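Side-chain contacts in beta-agarase (Persicobacter, PDB 6AII), which probably cleaves the beta-1,4 linkages of agarose as a GH16 family beta-agarase, releasing neoagarobiose as a product: residues R307-D310 with H311-K314; K22-A25 with D26-D29. All coordinates share one frame; numbering follows the deposited sequence.

Contact 1. Residues R307-D310 with H311-K314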
ATOM      1  N   ARG A 307      -4.291   0.781 -23.757  1.00 22.22           N
ATOM      2  CA  ARG A 307      -3.741  -0.357 -23.021  1.00 23.60           C
ATOM      3  C   ARG A 307      -4.544  -0.610 -21.741  1.00 24.25           C
ATOM      4  O   ARG A 307      -4.029  -0.516 -20.615  1.00 22.22           O
ATOM      5  CB  ARG A 307      -2.301  -0.029 -22.627  1.00 24.34           C
ATOM      6  CG  ARG A 307      -1.412   0.300 -23.816  1.00 27.13           C
ATOM      7  CD  ARG A 307       0.036   0.516 -23.482  1.00 27.71           C
ATOM      8  NE  ARG A 307       0.290   1.810 -22.846  1.00 27.44           N
ATOM      9  CZ  ARG A 307       0.543   2.018 -21.542  1.00 30.99           C
ATOM     10  NH1 ARG A 307       0.571   1.005 -20.676  1.00 24.67           N
ATOM     11  NH2 ARG A 307       0.715   3.275 -21.123  1.00 30.38           N
ATOM     12  N   PRO A 308      -5.775  -1.056 -21.889  1.00 22.91           N
ATOM     13  CA  PRO A 308      -6.662  -1.315 -20.753  1.00 21.63           C
ATOM     14  C   PRO A 308      -6.104  -2.342 -19.759  1.00 23.51           C
ATOM     15  O   PRO A 308      -6.255  -2.187 -18.557  1.00 22.09           O
ATOM     16  CB  PRO A 308      -7.995  -1.778 -21.371  1.00 25.58           C
ATOM     17  CG  PRO A 308      -7.648  -2.161 -22.799  1.00 29.26           C
ATOM     18  CD  PRO A 308      -6.464  -1.323 -23.179  1.00 26.39           C
ATOM     19  N   GLU A 309      -5.442  -3.364 -20.271  1.00 23.68           N
ATOM     20  CA  GLU A 309      -4.959  -4.404 -19.384  1.00 25.52           C
ATOM     21  C   GLU A 309      -3.798  -3.901 -18.521  1.00 23.57           C
ATOM     22  O   GLU A 309      -3.619  -4.372 -17.414  1.00 24.22           O
ATOM     23  CB  GLU A 309      -4.588  -5.640 -20.216  1.00 32.67           C
ATOM     24  CG  GLU A 309      -4.360  -6.895 -19.409  1.00 41.38           C
ATOM     25  CD  GLU A 309      -5.586  -7.510 -18.745  1.00 44.12           C
ATOM     26  OE1 GLU A 309      -6.755  -7.346 -19.234  1.00 44.74           O
ATOM     27  OE2 GLU A 309      -5.355  -8.093 -17.694  1.00 43.47           O
ATOM     28  N   ASP A 310      -3.078  -2.898 -18.983  1.00 20.63           N
ATOM     29  CA  ASP A 310      -2.067  -2.257 -18.169  1.00 21.45           C
ATOM     30  C   ASP A 310      -2.653  -1.351 -17.069  1.00 20.68           C
ATOM     31  O   ASP A 310      -1.862  -0.998 -16.160  1.00 20.29           O
ATOM     32  CB  ASP A 310      -1.114  -1.456 -19.040  1.00 21.80           C
ATOM     33  CG  ASP A 310      -0.108  -2.294 -19.837  1.00 26.28           C
ATOM     34  OD1 ASP A 310       0.173  -3.438 -19.432  1.00 22.96           O
ATOM     35  OD2 ASP A 310       0.377  -1.796 -20.864  1.00 25.13           O
ATOM     36  N   HIS A 311      -3.924  -0.958 -17.163  1.00 19.81           N
ATOM     37  CA  HIS A 311      -4.501  -0.042 -16.197  1.00 20.60           C
ATOM     38  C   HIS A 311      -5.196  -0.828 -15.098  1.00 21.09           C
ATOM     39  O   HIS A 311      -6.298  -0.520 -14.684  1.00 19.82           O
ATOM     40  CB  HIS A 311      -5.407   0.955 -16.937  1.00 20.05           C
ATOM     41  CG  HIS A 311      -4.591   1.965 -17.654  1.00 20.03           C
ATOM     42  ND1 HIS A 311      -3.856   1.682 -18.792  1.00 19.89           N
ATOM     43  CD2 HIS A 311      -4.394   3.280 -17.383  1.00 17.73           C
ATOM     44  CE1 HIS A 311      -3.166   2.771 -19.114  1.00 20.60           C
ATOM     45  NE2 HIS A 311      -3.512   3.784 -18.287  1.00 19.22           N
ATOM     46  N   ILE A 312      -4.555  -1.882 -14.618  1.00 17.39           N
ATOM     47  CA  ILE A 312      -5.085  -2.783 -13.610  1.00 17.46           C
ATOM     48  C   ILE A 312      -3.935  -3.100 -12.654  1.00 17.30           C
ATOM     49  O   ILE A 312      -2.865  -3.580 -13.106  1.00 18.66           O
ATOM     50  CB  ILE A 312      -5.605  -4.105 -14.213  1.00 19.65           C
ATOM     51  CG1 ILE A 312      -6.600  -3.853 -15.351  1.00 21.73           C
ATOM     52  CG2 ILE A 312      -6.166  -5.009 -13.116  1.00 21.39           C
ATOM     53  CD1 ILE A 312      -7.114  -5.125 -15.986  1.00 23.30           C
ATOM     54  N   MET A 313      -4.208  -2.967 -11.405  1.00 16.43           N
ATOM     55  CA  MET A 313      -3.313  -3.421 -10.334  1.00 17.38           C
ATOM     56  C   MET A 313      -3.753  -4.846  -9.975  1.00 17.76           C
ATOM     57  O   MET A 313      -4.915  -5.055  -9.637  1.00 19.42           O
ATOM     58  CB  MET A 313      -3.390  -2.550  -9.102  1.00 19.84           C
ATOM     59  CG  MET A 313      -2.440  -2.980  -7.984  1.00 20.16           C
ATOM     60  SD  MET A 313      -2.727  -1.946  -6.492  1.00 20.73           S
ATOM     61  CE  MET A 313      -1.587  -2.717  -5.363  1.00 23.45           C
ATOM     62  N   LYS A 314      -2.848  -5.819 -10.049  1.00 17.55           N
ATOM     63  CA  LYS A 314      -3.219  -7.229  -9.870  1.00 17.83           C
ATOM     64  C   LYS A 314      -2.619  -7.727  -8.545  1.00 19.77           C
ATOM     65  O   LYS A 314      -1.471  -7.341  -8.200  1.00 20.10           O
ATOM     66  CB  LYS A 314      -2.704  -8.095 -11.018  1.00 17.89           C
ATOM     67  CG  LYS A 314      -3.290  -7.703 -12.338  1.00 21.26           C
ATOM     68  CD  LYS A 314      -2.754  -8.499 -13.523  1.00 25.65           C
ATOM     69  CE  LYS A 314      -3.374  -8.004 -14.806  1.00 32.95           C
ATOM     70  NZ  LYS A 314      -2.731  -8.656 -15.965  1.00 39.73           N
TER
HETATM   71  O   HOH W   1      -1.759  -4.478 -15.373  1.00 24.62           O
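His-311 folds back on Arg-307 in a turn that leads from helix 301-306 into strand 312-325 of the beta-sandwich typical of GH16 enzymes. Hydrogen bonds close this turn. ND1 of the His-311 ring donates to Arg-307 O at 2.9 Å along a nearly straight line (163°); the oxygen lies at the ring edge, although the donor stands above the carbonyl plane. The backbone N of His-311 bonds Pro-308 O at 3.0 Å. Putting an alanine here removes the ring, and would probably leave Arg-307 O with weak backbone N-H donors and open a gap on the buried side of the turn.

Two salt bridges flank the turn. Arg-307 NH1 meets Asp-310 OD2 at 2.8 Å, nearly in the guanidinium plane, while NE of the same arginine pairs with Asp-157. Glu-309, bent at chi2 (69°), brings OE2 to Lys-314 NZ at 3.2 Å, the extended lysine crossing it at about a right angle.

Van der Waals contact comes from Ile-312, whose CG1 lies 3.6 Å from Pro-308 O and whose CD1 rests 3.8 Å from Glu-309 OE2. One water joins the turn to the strand, donating to Glu-309 O at 2.8 Å and Ile-312 O at 2.7 Å.

Contact 2. Residues K22-A25 with D26-D29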
ATOM      1  N   LYS A  22       2.668 -18.867  11.852  1.00 21.50           N
ATOM      2  CA  LYS A  22       1.386 -19.485  11.652  1.00 21.38           C
ATOM      3  C   LYS A  22       0.481 -18.604  10.777  1.00 20.18           C
ATOM      4  O   LYS A  22       0.306 -17.425  11.052  1.00 21.24           O
ATOM      5  CB  LYS A  22       0.689 -19.724  13.000  1.00 22.64           C
ATOM      6  CG  LYS A  22      -0.720 -20.278  12.870  1.00 26.39           C
ATOM      7  CD  LYS A  22      -1.511 -20.340  14.125  1.00 31.50           C
ATOM      8  CE  LYS A  22      -2.888 -20.905  13.858  1.00 35.60           C
ATOM      9  NZ  LYS A  22      -3.627 -21.120  15.117  1.00 44.23           N
ATOM     10  N   LEU A  23      -0.020 -19.212   9.695  1.00 21.57           N
ATOM     11  CA  LEU A  23      -0.876 -18.440   8.760  1.00 20.71           C
ATOM     12  C   LEU A  23      -2.119 -17.914   9.459  1.00 21.94           C
ATOM     13  O   LEU A  23      -2.810 -18.672  10.190  1.00 21.91           O
ATOM     14  CB  LEU A  23      -1.249 -19.291   7.544  1.00 22.77           C
ATOM     15  CG  LEU A  23      -1.882 -18.499   6.396  1.00 22.73           C
ATOM     16  CD1 LEU A  23      -0.855 -17.737   5.558  1.00 22.47           C
ATOM     17  CD2 LEU A  23      -2.657 -19.442   5.498  1.00 26.38           C
ATOM     18  N   GLN A  24      -2.426 -16.622   9.283  1.00 19.71           N
ATOM     19  CA  GLN A  24      -3.684 -16.066   9.757  1.00 20.72           C
ATOM     20  C   GLN A  24      -4.712 -16.232   8.645  1.00 23.72           C
ATOM     21  O   GLN A  24      -4.753 -15.463   7.659  1.00 21.46           O
ATOM     22  CB  GLN A  24      -3.515 -14.617  10.226  1.00 21.73           C
ATOM     23  CG  GLN A  24      -4.799 -14.028  10.818  1.00 22.84           C
ATOM     24  CD  GLN A  24      -4.647 -12.648  11.406  1.00 21.84           C
ATOM     25  OE1 GLN A  24      -3.584 -12.312  11.948  1.00 25.95           O
ATOM     26  NE2 GLN A  24      -5.697 -11.854  11.298  1.00 22.88           N
ATOM     27  N   ALA A  25      -5.573 -17.240   8.767  1.00 23.55           N
ATOM     28  CA  ALA A  25      -6.466 -17.611   7.634  1.00 25.52           C
ATOM     29  C   ALA A  25      -7.395 -16.470   7.168  1.00 23.31           C
ATOM     30  O   ALA A  25      -7.662 -16.401   5.973  1.00 23.99           O
ATOM     31  CB  ALA A  25      -7.276 -18.810   8.044  1.00 26.17           C
ATOM     32  N   ASP A  26      -7.904 -15.631   8.055  1.00 21.82           N
ATOM     33  CA  ASP A  26      -8.960 -14.699   7.697  1.00 22.12           C
ATOM     34  C   ASP A  26      -8.402 -13.504   6.916  1.00 21.72           C
ATOM     35  O   ASP A  26      -9.167 -12.722   6.379  1.00 23.30           O
ATOM     36  CB  ASP A  26      -9.765 -14.238   8.897  1.00 24.87           C
ATOM     37  CG  ASP A  26      -9.097 -13.288   9.856  1.00 30.04           C
ATOM     38  OD1 ASP A  26      -7.861 -13.198   9.871  1.00 26.49           O
ATOM     39  OD2 ASP A  26      -9.820 -12.726  10.669  1.00 33.17           O
ATOM     40  N   MET A  27      -7.095 -13.445   6.822  1.00 20.23           N
ATOM     41  CA  MET A  27      -6.433 -12.289   6.141  1.00 21.52           C
ATOM     42  C   MET A  27      -5.504 -12.797   5.038  1.00 20.80           C
ATOM     43  O   MET A  27      -4.651 -12.051   4.595  1.00 22.18           O
ATOM     44  CB  MET A  27      -5.616 -11.473   7.150  1.00 22.71           C
ATOM     45  CG  MET A  27      -6.451 -10.675   8.143  1.00 25.60           C
ATOM     46  SD  MET A  27      -7.367  -9.382   7.301  1.00 26.25           S
ATOM     47  CE  MET A  27      -6.067  -8.146   7.135  1.00 25.33           C
ATOM     48  N   SER A  28      -5.625 -14.064   4.607  1.00 18.63           N
ATOM     49  CA  SER A  28      -4.766 -14.680   3.642  1.00 18.29           C
ATOM     50  C   SER A  28      -5.600 -15.253   2.495  1.00 19.82           C
ATOM     51  O   SER A  28      -6.690 -15.842   2.739  1.00 21.24           O
ATOM     52  CB  SER A  28      -3.859 -15.783   4.241  1.00 18.24           C
ATOM     53  OG  SER A  28      -3.090 -15.305   5.335  1.00 18.61           O
ATOM     54  N   ASP A  29      -5.152 -15.069   1.239  1.00 18.55           N
ATOM     55  CA  ASP A  29      -5.923 -15.484   0.075  1.00 19.62           C
ATOM     56  C   ASP A  29      -5.007 -15.520  -1.131  1.00 18.49           C
ATOM     57  O   ASP A  29      -4.266 -14.522  -1.327  1.00 18.97           O
ATOM     58  CB  ASP A  29      -7.099 -14.541  -0.153  1.00 21.23           C
ATOM     59  CG  ASP A  29      -8.168 -15.054  -1.098  1.00 20.62           C
ATOM     60  OD1 ASP A  29      -7.919 -15.988  -1.888  1.00 20.22           O
ATOM     61  OD2 ASP A  29      -9.316 -14.544  -0.936  1.00 22.44           O
TER
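Gln-24 reaches over the turn to Asp-26 while its carbonyl oxygen gathers Met-27 and Ser-28, so this one residue takes part in most of the polar contact. The turn, with 3-10 geometry at Ala-25 and Asp-26, ends strand 19-23, after which the chain continues along strand 312-325, Asp-29 pairing with Ile-318.

From CB, the Gln-24 side chain runs out with CG anti to the backbone N (chi1 -176°) and stays extended to the amide. Gln-24 CG already lies 3.3 Å from Asp-26 OD1. CD follows somewhat farther from the same oxygen. At the tip, Gln-24 NE2 donates to Asp-26 OD1 at 2.9 Å with an N-H...O angle of 166°; the oxygen lies in the amide plane and offers its syn lone pair, though amide and carboxylate planes are turned 37° apart. Gln-24 NE2 also lies 3.5 Å from Met-27 CG, where the methionine runs alongside the glutamine and points the same way. The amide nitrogen has a second acceptor in His-113 O.

Asp-26 meets this amide because its CG stands between the backbone N and the carbonyl carbon. Closing the turn, Gln-24 O accepts from Met-27 N at 3.2 Å and from Ser-28 OG at 2.9 Å, the two donors approaching opposite faces of the carbonyl plane. Leu-23 CD1 lies 3.3 Å from Ser-28 OG, setting a methyl against the hydroxyl, which is also bonded to the backbone N of Val-320.

Two donors on one carbonyl and two acceptors for one amide NH2 imply a turn fixed by polar bonds from both its backbone and its side chains, with the amide probably helping to hold the Asp-26 carboxylate in its orientation.

The two turns lie at different places along one antiparallel sheet, their centres 27 Å apart and their nearest atoms about 10 Å apart, without touching. Contact 2 comes first in the chain, where strand 19-23 ends; contact 1 comes near the other terminus, where strand 312-325 begins. These strands are antiparallel neighbours, so the sheet joins the start of the catalytic domain to its end. A calcium ion, bound by Asp-5, Asp-30, Asn-32, Gly-74 and Asp-316, likewise links both regions: Asp-30 follows segment 26-29 directly, and Asp-316 lies two residues beyond segment 311-314. Both contacts therefore lead into chain segments that supply ligands to the metal.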